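PDB 3I36: vascular protein tyrosine phosphatase 1 from Rattus norvegicus, which probably hydrolyses phosphotyrosine in proteins to tyrosine and phosphate, as the catalytic domain of a receptor-type tyrosine phosphatase of the cell membrane. Local coordinates for residues 66-69 against 70-73; 251-254 against 255-259; 274-277 against 278-282. All blocks are in the same frame, centred on the assembly; numbering follows the deposited sequence.

Interaction 1 of 3, residues 66-69 against 70-73; sequences EIAE and NRGK
Asn70 meets Ile67 in a short turn of helix at the surface of the phosphatase domain, residues 68-71, only weakly bonded and wound by i to i+3 steps. The backbone N of Asn70 donates to Ile67 O at 2.7 Å. Its side chain, with CG anti to its own carbonyl carbon (chi1 -66°), runs alongside that of Ile67 and points the same way, so that the amide nitrogen ND2 lies 3.9 Å from Ile67 CB. ND2 donates its hydrogen bond to Ala64 O, just before the turn, while the side chain of Tyr99 on strand 99-100 touches this buried asparagine.

Arg71 follows and does most of the reaching across. Its backbone N bonds to Ala68 O at 3.2 Å, with only a weak second bond to Ile67 O. The side chain runs extended from CG to NE, back along the turn, and NE gives a nearly straight bond to Glu66 O of 2.6 Å (165° at the hydrogen). That oxygen sits in the guanidinium plane and also takes a weak bond from NH2, although NE approaches from above the carbonyl plane. Ala68 CA lies over one face of the guanidinium, 3.3 Å above its plane and displaced toward the rim, and the methyl CB of Ala68 lies 3.9 Å from Arg71 CZ.

At Gly72 a water joins the two halves, accepting from the backbone N and donating to Ala68 O, with a weak bond to Glu69 O. Lys73 closes the turn: its aliphatic chain, extended beyond CG, passes Glu69 O with CE 3.5 Å away. With ND2 held by Ala64 O, the amide's rotation is probably fixed by Lys73 NZ, which donates to Asn70 OD1 nearly along the C=O axis at 2.8 Å.

Interaction 2 of 3, residues 251-254 against 255-259; sequences TGTF and IAIDR
Thr251 and Ile255 stand one turn apart on helix 249-267, which leads out of the phosphate-binding loop of this tyrosine phosphatase domain. Four successive i to i+4 backbone bonds carry the turn, from Ile255 N to Thr251 O through Asp258 N to Phe254 O. They are close to straight, the one from Ile255 N reaching 166° at the hydrogen.

Apolar contacts follow the same spacing. Thr251 and Ile255 lie side by side, CG2 to CD1 4.0 Å, whereas Thr253 and Ile257 cross obliquely, with Thr253 CG2 4.0 Å from Ile257 CD1. In both threonines the methyl sits anti to the backbone N and meets the isoleucine, leaving OG1 on another branch; that of Thr253 bonds to Gly249 O, a turn earlier. The side chain of Phe254 touches Leu143, and its CD2 is 4.4 Å from Ile255 CG1.

Charge enters through Asp258, whose two carboxylate oxygens form salt bridges, OD1 with Arg224 and OD2 with Arg228. Thr251 also touches Cys244, inferred to be the phosphocysteine nucleophile.

All eight touching residues are buried. The chemistry is therefore that of a core helix: methyl groups pack along it, its backbone polar groups bond within it, and the buried carboxylate of Asp258 probably has its charge balanced by two arginines.

Interaction 3 of 3, residues 274-277 against 278-282; sequences GIVY and DLRMH
Tyr277 and Met281 make a Met-aromatic contact one turn apart at the C-terminal end of helix 272-280. The two side chains run side by side, pointing the same way, and Met281 meets the ring obliquely: SD is 5.2 Å from the ring centroid and 52° off its normal. The closer touch is through carbon, Met281 CG lying 3.6 Å from Tyr277 CE2. A bend at chi2 (-62°) brings the methionine SD back near the ring. An alanine in place of Tyr277 would probably leave Met281 CG and SD without their aromatic partner and open a gap on the side of Leu53 and Ile56, which the tyrosine also touches.

Along the backbone, regular i to i+4 bonds run from Asp278 N to Gly274 O through Arg280 N to Val276 O, the last at 2.8 Å. The next, from Met281 N to Tyr277 O, is more bent, at 140°. Beyond it the imidazole of His282 turns back on the helix, ND1 donating to Asp278 O at 2.7 Å almost in a straight line, with that oxygen in the ring plane.

Two further pairs lie side by side. Ile275 CG2 is 4.2 Å from Leu279 CD1; Val276 CG1 lies over one face of the Arg280 guanidinium and 4.1 Å from Arg280 CG. Arg280 NE and NH2 donate hydrogen bonds to Met286 O and Val287 O, tying the helix to the chain that follows.

In the fold, Ile275 and Leu279 pack on helix 249-267. Val276, Tyr277 and Arg280 face helix 28-53, while Leu279 and His282 rest on Met105 of strand 102-105.

In the fold
Each contact is local and closes only a turn of its own chain, so the three follow in series, with none nested or crossed. Interaction 1 comes first, at the surface, its centre about 22 Å from that of the chain, where it borders strand 99-100; its nearest atoms stay about 13 Å or more from the other two. Interactions 2 and 3 touch. Interaction 2 belongs to buried helix 249-267, against strand 114-117 and helix 290-305; interaction 3, on helix 272-280, lies between helix 249-267 and helix 28-53. Arg259 NH1 and Asp278 OD2 join them by a salt bridge of 2.7 Å, and Leu279 packs against Ile255.

Interaction 1 of 3, residues 66-69 against 70-73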
loop_
_atom_site.group_PDB
_atom_site.type_symbol
_atom_site.label_atom_id
_atom_site.label_comp_id
_atom_site.label_asym_id
_atom_site.label_seq_id
_atom_site.Cartn_x
_atom_site.Cartn_y
_atom_site.Cartn_z
ATOM N N GLU A 66 -7.657 -9.811 -16.503
ATOM C CA GLU A 66 -7.249 -10.795 -17.499
ATOM C C GLU A 66 -7.778 -10.473 -18.892
ATOM O O GLU A 66 -7.427 -11.141 -19.873
ATOM C CB GLU A 66 -7.687 -12.196 -17.058
ATOM C CG GLU A 66 -6.885 -12.710 -15.878
ATOM C CD GLU A 66 -7.492 -13.943 -15.221
ATOM O OE1 GLU A 66 -8.678 -14.240 -15.470
ATOM O OE2 GLU A 66 -6.778 -14.605 -14.438
ATOM N N ILE A 67 -8.624 -9.455 -18.987
ATOM C CA ILE A 67 -9.095 -9.026 -20.295
ATOM C C ILE A 67 -7.897 -8.604 -21.133
ATOM O O ILE A 67 -6.987 -7.946 -20.636
ATOM C CB ILE A 67 -10.124 -7.878 -20.193
ATOM C CG1 ILE A 67 -11.374 -8.373 -19.455
ATOM C CG2 ILE A 67 -10.490 -7.362 -21.583
ATOM C CD1 ILE A 67 -12.405 -7.306 -19.230
ATOM N N ALA A 68 -7.891 -9.006 -22.401
ATOM C CA ALA A 68 -6.748 -8.769 -23.272
ATOM C C ALA A 68 -6.280 -7.323 -23.185
ATOM O O ALA A 68 -5.090 -7.051 -23.018
ATOM C CB ALA A 68 -7.093 -9.144 -24.725
ATOM N N GLU A 69 -7.230 -6.401 -23.290
ATOM C CA GLU A 69 -6.938 -4.973 -23.283
ATOM C C GLU A 69 -6.284 -4.524 -21.973
ATOM O O GLU A 69 -5.556 -3.536 -21.941
ATOM C CB GLU A 69 -8.229 -4.175 -23.513
ATOM C CG GLU A 69 -8.796 -4.269 -24.933
ATOM C CD GLU A 69 -9.187 -5.686 -25.341
ATOM O OE1 GLU A 69 -9.611 -6.479 -24.467
ATOM O OE2 GLU A 69 -9.075 -6.007 -26.549
ATOM N N ASN A 70 -6.546 -5.248 -20.892
ATOM C CA ASN A 70 -6.032 -4.846 -19.585
ATOM C C ASN A 70 -4.729 -5.526 -19.209
ATOM O O ASN A 70 -4.059 -5.097 -18.286
ATOM C CB ASN A 70 -7.074 -5.082 -18.497
ATOM C CG ASN A 70 -8.272 -4.202 -18.666
ATOM O OD1 ASN A 70 -8.170 -3.126 -19.246
ATOM N ND2 ASN A 70 -9.417 -4.652 -18.189
ATOM N N ARG A 71 -4.363 -6.584 -19.923
ATOM C CA ARG A 71 -3.205 -7.358 -19.506
ATOM C C ARG A 71 -1.954 -6.498 -19.475
ATOM O O ARG A 71 -1.120 -6.631 -18.586
ATOM C CB ARG A 71 -3.006 -8.568 -20.409
ATOM C CG ARG A 71 -4.107 -9.608 -20.248
ATOM C CD ARG A 71 -4.103 -10.612 -21.412
ATOM N NE ARG A 71 -5.404 -11.267 -21.551
ATOM C CZ ARG A 71 -5.741 -12.066 -22.558
ATOM N NH1 ARG A 71 -4.867 -12.322 -23.522
ATOM N NH2 ARG A 71 -6.952 -12.610 -22.600
ATOM N N GLY A 72 -1.853 -5.590 -20.433
ATOM C CA GLY A 72 -0.693 -4.729 -20.537
ATOM C C GLY A 72 -0.729 -3.603 -19.526
ATOM O O GLY A 72 0.209 -2.817 -19.440
ATOM N N LYS A 73 -1.816 -3.522 -18.763
ATOM C CA LYS A 73 -1.925 -2.504 -17.728
ATOM C C LYS A 73 -1.465 -3.085 -16.401
ATOM O O LYS A 73 -1.466 -2.414 -15.373
ATOM C CB LYS A 73 -3.365 -2.007 -17.630
ATOM C CG LYS A 73 -3.928 -1.464 -18.934
ATOM C CD LYS A 73 -5.401 -1.130 -18.749
ATOM C CE LYS A 73 -6.041 -0.634 -20.042
ATOM N NZ LYS A 73 -7.500 -0.426 -19.810
HETATM O O HOH W 1 -3.020 -5.063 -23.072
#

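Interaction 2 of 3, residues 251-254 against 255-259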
loop_
_atom_site.group_PDB
_atom_site.type_symbol
_atom_site.label_atom_id
_atom_site.label_comp_id
_atom_site.label_asym_id
_atom_site.label_seq_id
_atom_site.Cartn_x
_atom_site.Cartn_y
_atom_site.Cartn_z
ATOM N N THR A 251 3.769 -2.847 0.206
ATOM C CA THR A 251 2.481 -2.182 0.313
ATOM C C THR A 251 1.628 -2.853 1.366
ATOM O O THR A 251 1.079 -2.189 2.237
ATOM C CB THR A 251 1.774 -2.187 -1.042
ATOM O OG1 THR A 251 2.442 -1.254 -1.898
ATOM C CG2 THR A 251 0.303 -1.797 -0.897
ATOM N N GLY A 252 1.526 -4.172 1.285
ATOM C CA GLY A 252 0.714 -4.912 2.236
ATOM C C GLY A 252 1.299 -4.787 3.620
ATOM O O GLY A 252 0.585 -4.698 4.607
ATOM N N THR A 253 2.623 -4.800 3.694
ATOM C CA THR A 253 3.296 -4.668 4.973
ATOM C C THR A 253 2.964 -3.318 5.595
ATOM O O THR A 253 2.588 -3.235 6.757
ATOM C CB THR A 253 4.815 -4.851 4.806
ATOM O OG1 THR A 253 5.059 -6.142 4.244
ATOM C CG2 THR A 253 5.535 -4.749 6.145
ATOM N N PHE A 254 3.070 -2.265 4.806
ATOM C CA PHE A 254 2.772 -0.945 5.314
ATOM C C PHE A 254 1.314 -0.863 5.778
ATOM O O PHE A 254 1.008 -0.358 6.864
ATOM C CB PHE A 254 3.017 0.092 4.240
ATOM C CG PHE A 254 2.608 1.466 4.655
ATOM C CD1 PHE A 254 3.487 2.269 5.358
ATOM C CD2 PHE A 254 1.344 1.931 4.387
ATOM C CE1 PHE A 254 3.124 3.523 5.765
ATOM C CE2 PHE A 254 0.963 3.197 4.800
ATOM C CZ PHE A 254 1.871 3.994 5.487
ATOM N N ILE A 255 0.406 -1.360 4.952
ATOM C CA ILE A 255 -1.001 -1.278 5.311
ATOM C C ILE A 255 -1.258 -2.064 6.587
ATOM O O ILE A 255 -1.956 -1.600 7.505
ATOM C CB ILE A 255 -1.895 -1.795 4.194
ATOM C CG1 ILE A 255 -1.865 -0.814 3.015
ATOM C CG2 ILE A 255 -3.332 -1.993 4.722
ATOM C CD1 ILE A 255 -2.648 -1.306 1.829
ATOM N N ALA A 256 -0.663 -3.247 6.668
ATOM C CA ALA A 256 -0.856 -4.077 7.856
ATOM C C ALA A 256 -0.307 -3.371 9.083
ATOM O O ALA A 256 -0.927 -3.384 10.139
ATOM C CB ALA A 256 -0.184 -5.439 7.680
ATOM N N ILE A 257 0.857 -2.742 8.953
ATOM C CA ILE A 257 1.443 -2.066 10.101
ATOM C C ILE A 257 0.499 -0.965 10.569
ATOM O O ILE A 257 0.277 -0.757 11.763
ATOM C CB ILE A 257 2.758 -1.397 9.705
ATOM C CG1 ILE A 257 3.852 -2.446 9.527
ATOM C CG2 ILE A 257 3.166 -0.358 10.741
ATOM C CD1 ILE A 257 5.111 -1.872 8.884
ATOM N N ASP A 258 -0.069 -0.251 9.617
ATOM C CA ASP A 258 -0.957 0.852 9.973
ATOM C C ASP A 258 -2.144 0.310 10.751
ATOM O O ASP A 258 -2.556 0.859 11.785
ATOM C CB ASP A 258 -1.433 1.582 8.722
ATOM C CG ASP A 258 -2.384 2.720 9.047
ATOM O OD1 ASP A 258 -1.963 3.683 9.718
ATOM O OD2 ASP A 258 -3.553 2.649 8.625
ATOM N N ARG A 259 -2.694 -0.781 10.245
ATOM C CA ARG A 259 -3.843 -1.395 10.872
ATOM C C ARG A 259 -3.512 -1.950 12.248
ATOM O O ARG A 259 -4.293 -1.798 13.183
ATOM C CB ARG A 259 -4.401 -2.476 9.963
ATOM C CG ARG A 259 -4.992 -1.884 8.692
ATOM C CD ARG A 259 -5.477 -2.964 7.758
ATOM N NE ARG A 259 -6.500 -3.798 8.378
ATOM C CZ ARG A 259 -7.246 -4.676 7.716
ATOM N NH1 ARG A 259 -7.097 -4.811 6.403
ATOM N NH2 ARG A 259 -8.140 -5.415 8.362
#

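Interaction 3 of 3, residues 274-277 against 278-282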
loop_
_atom_site.group_PDB
_atom_site.type_symbol
_atom_site.label_atom_id
_atom_site.label_comp_id
_atom_site.label_asym_id
_atom_site.label_seq_id
_atom_site.Cartn_x
_atom_site.Cartn_y
_atom_site.Cartn_z
ATOM N N GLY A 274 -5.209 -12.029 10.991
ATOM C CA GLY A 274 -6.508 -11.548 10.548
ATOM C C GLY A 274 -6.377 -10.384 9.589
ATOM O O GLY A 274 -7.123 -10.268 8.616
ATOM N N ILE A 275 -5.411 -9.519 9.854
ATOM C CA ILE A 275 -5.182 -8.404 8.961
ATOM C C ILE A 275 -4.694 -8.901 7.612
ATOM O O ILE A 275 -5.240 -8.530 6.581
ATOM C CB ILE A 275 -4.171 -7.419 9.551
ATOM C CG1 ILE A 275 -4.830 -6.682 10.717
ATOM C CG2 ILE A 275 -3.718 -6.409 8.490
ATOM C CD1 ILE A 275 -3.831 -5.988 11.633
ATOM N N VAL A 276 -3.672 -9.748 7.611
ATOM C CA VAL A 276 -3.102 -10.162 6.339
ATOM C C VAL A 276 -4.133 -10.967 5.587
ATOM O O VAL A 276 -4.272 -10.831 4.382
ATOM C CB VAL A 276 -1.797 -10.958 6.509
ATOM C CG1 VAL A 276 -1.293 -11.453 5.141
ATOM C CG2 VAL A 276 -0.750 -10.062 7.207
ATOM N N TYR A 277 -4.868 -11.800 6.313
ATOM C CA TYR A 277 -5.957 -12.552 5.704
ATOM C C TYR A 277 -6.898 -11.612 4.953
ATOM O O TYR A 277 -7.211 -11.806 3.766
ATOM C CB TYR A 277 -6.729 -13.286 6.784
ATOM C CG TYR A 277 -7.697 -14.288 6.229
ATOM C CD1 TYR A 277 -7.424 -15.650 6.301
ATOM C CD2 TYR A 277 -8.889 -13.880 5.641
ATOM C CE1 TYR A 277 -8.309 -16.577 5.793
ATOM C CE2 TYR A 277 -9.782 -14.805 5.130
ATOM C CZ TYR A 277 -9.480 -16.151 5.213
ATOM O OH TYR A 277 -10.353 -17.077 4.702
ATOM N N ASP A 278 -7.348 -10.591 5.657
ATOM C CA ASP A 278 -8.197 -9.572 5.068
ATOM C C ASP A 278 -7.536 -8.940 3.835
ATOM O O ASP A 278 -8.157 -8.801 2.787
ATOM C CB ASP A 278 -8.473 -8.501 6.110
ATOM C CG ASP A 278 -9.501 -7.504 5.653
ATOM O OD1 ASP A 278 -10.473 -7.897 4.976
ATOM O OD2 ASP A 278 -9.338 -6.330 6.008
ATOM N N LEU A 279 -6.274 -8.560 3.958
ATOM C CA LEU A 279 -5.572 -8.005 2.806
ATOM C C LEU A 279 -5.601 -8.970 1.635
ATOM O O LEU A 279 -5.897 -8.571 0.511
ATOM C CB LEU A 279 -4.136 -7.631 3.160
ATOM C CG LEU A 279 -4.024 -6.557 4.247
ATOM C CD1 LEU A 279 -2.551 -6.242 4.467
ATOM C CD2 LEU A 279 -4.809 -5.306 3.866
ATOM N N ARG A 280 -5.309 -10.239 1.901
ATOM C CA ARG A 280 -5.310 -11.244 0.840
ATOM C C ARG A 280 -6.681 -11.437 0.197
ATOM O O ARG A 280 -6.767 -11.832 -0.961
ATOM C CB ARG A 280 -4.846 -12.592 1.367
ATOM C CG ARG A 280 -3.396 -12.623 1.784
ATOM C CD ARG A 280 -2.455 -12.647 0.589
ATOM N NE ARG A 280 -1.107 -12.617 1.123
ATOM C CZ ARG A 280 -0.468 -13.684 1.579
ATOM N NH1 ARG A 280 -1.040 -14.883 1.511
ATOM N NH2 ARG A 280 0.748 -13.550 2.104
ATOM N N MET A 281 -7.741 -11.177 0.947
ATOM C CA MET A 281 -9.085 -11.250 0.395
ATOM C C MET A 281 -9.356 -10.064 -0.517
ATOM O O MET A 281 -10.403 -9.999 -1.166
ATOM C CB MET A 281 -10.130 -11.296 1.513
ATOM C CG MET A 281 -10.170 -12.613 2.250
ATOM S SD MET A 281 -10.610 -13.934 1.116
ATOM C CE MET A 281 -12.205 -13.357 0.532
ATOM N N HIS A 282 -8.426 -9.114 -0.560
ATOM C CA HIS A 282 -8.627 -7.919 -1.384
ATOM C C HIS A 282 -7.642 -7.777 -2.530
ATOM O O HIS A 282 -7.916 -7.104 -3.513
ATOM C CB HIS A 282 -8.627 -6.674 -0.512
ATOM C CG HIS A 282 -9.856 -6.561 0.321
ATOM N ND1 HIS A 282 -9.993 -7.198 1.534
ATOM C CD2 HIS A 282 -11.037 -5.944 0.081
ATOM C CE1 HIS A 282 -11.192 -6.950 2.023
ATOM N NE2 HIS A 282 -11.847 -6.194 1.162
#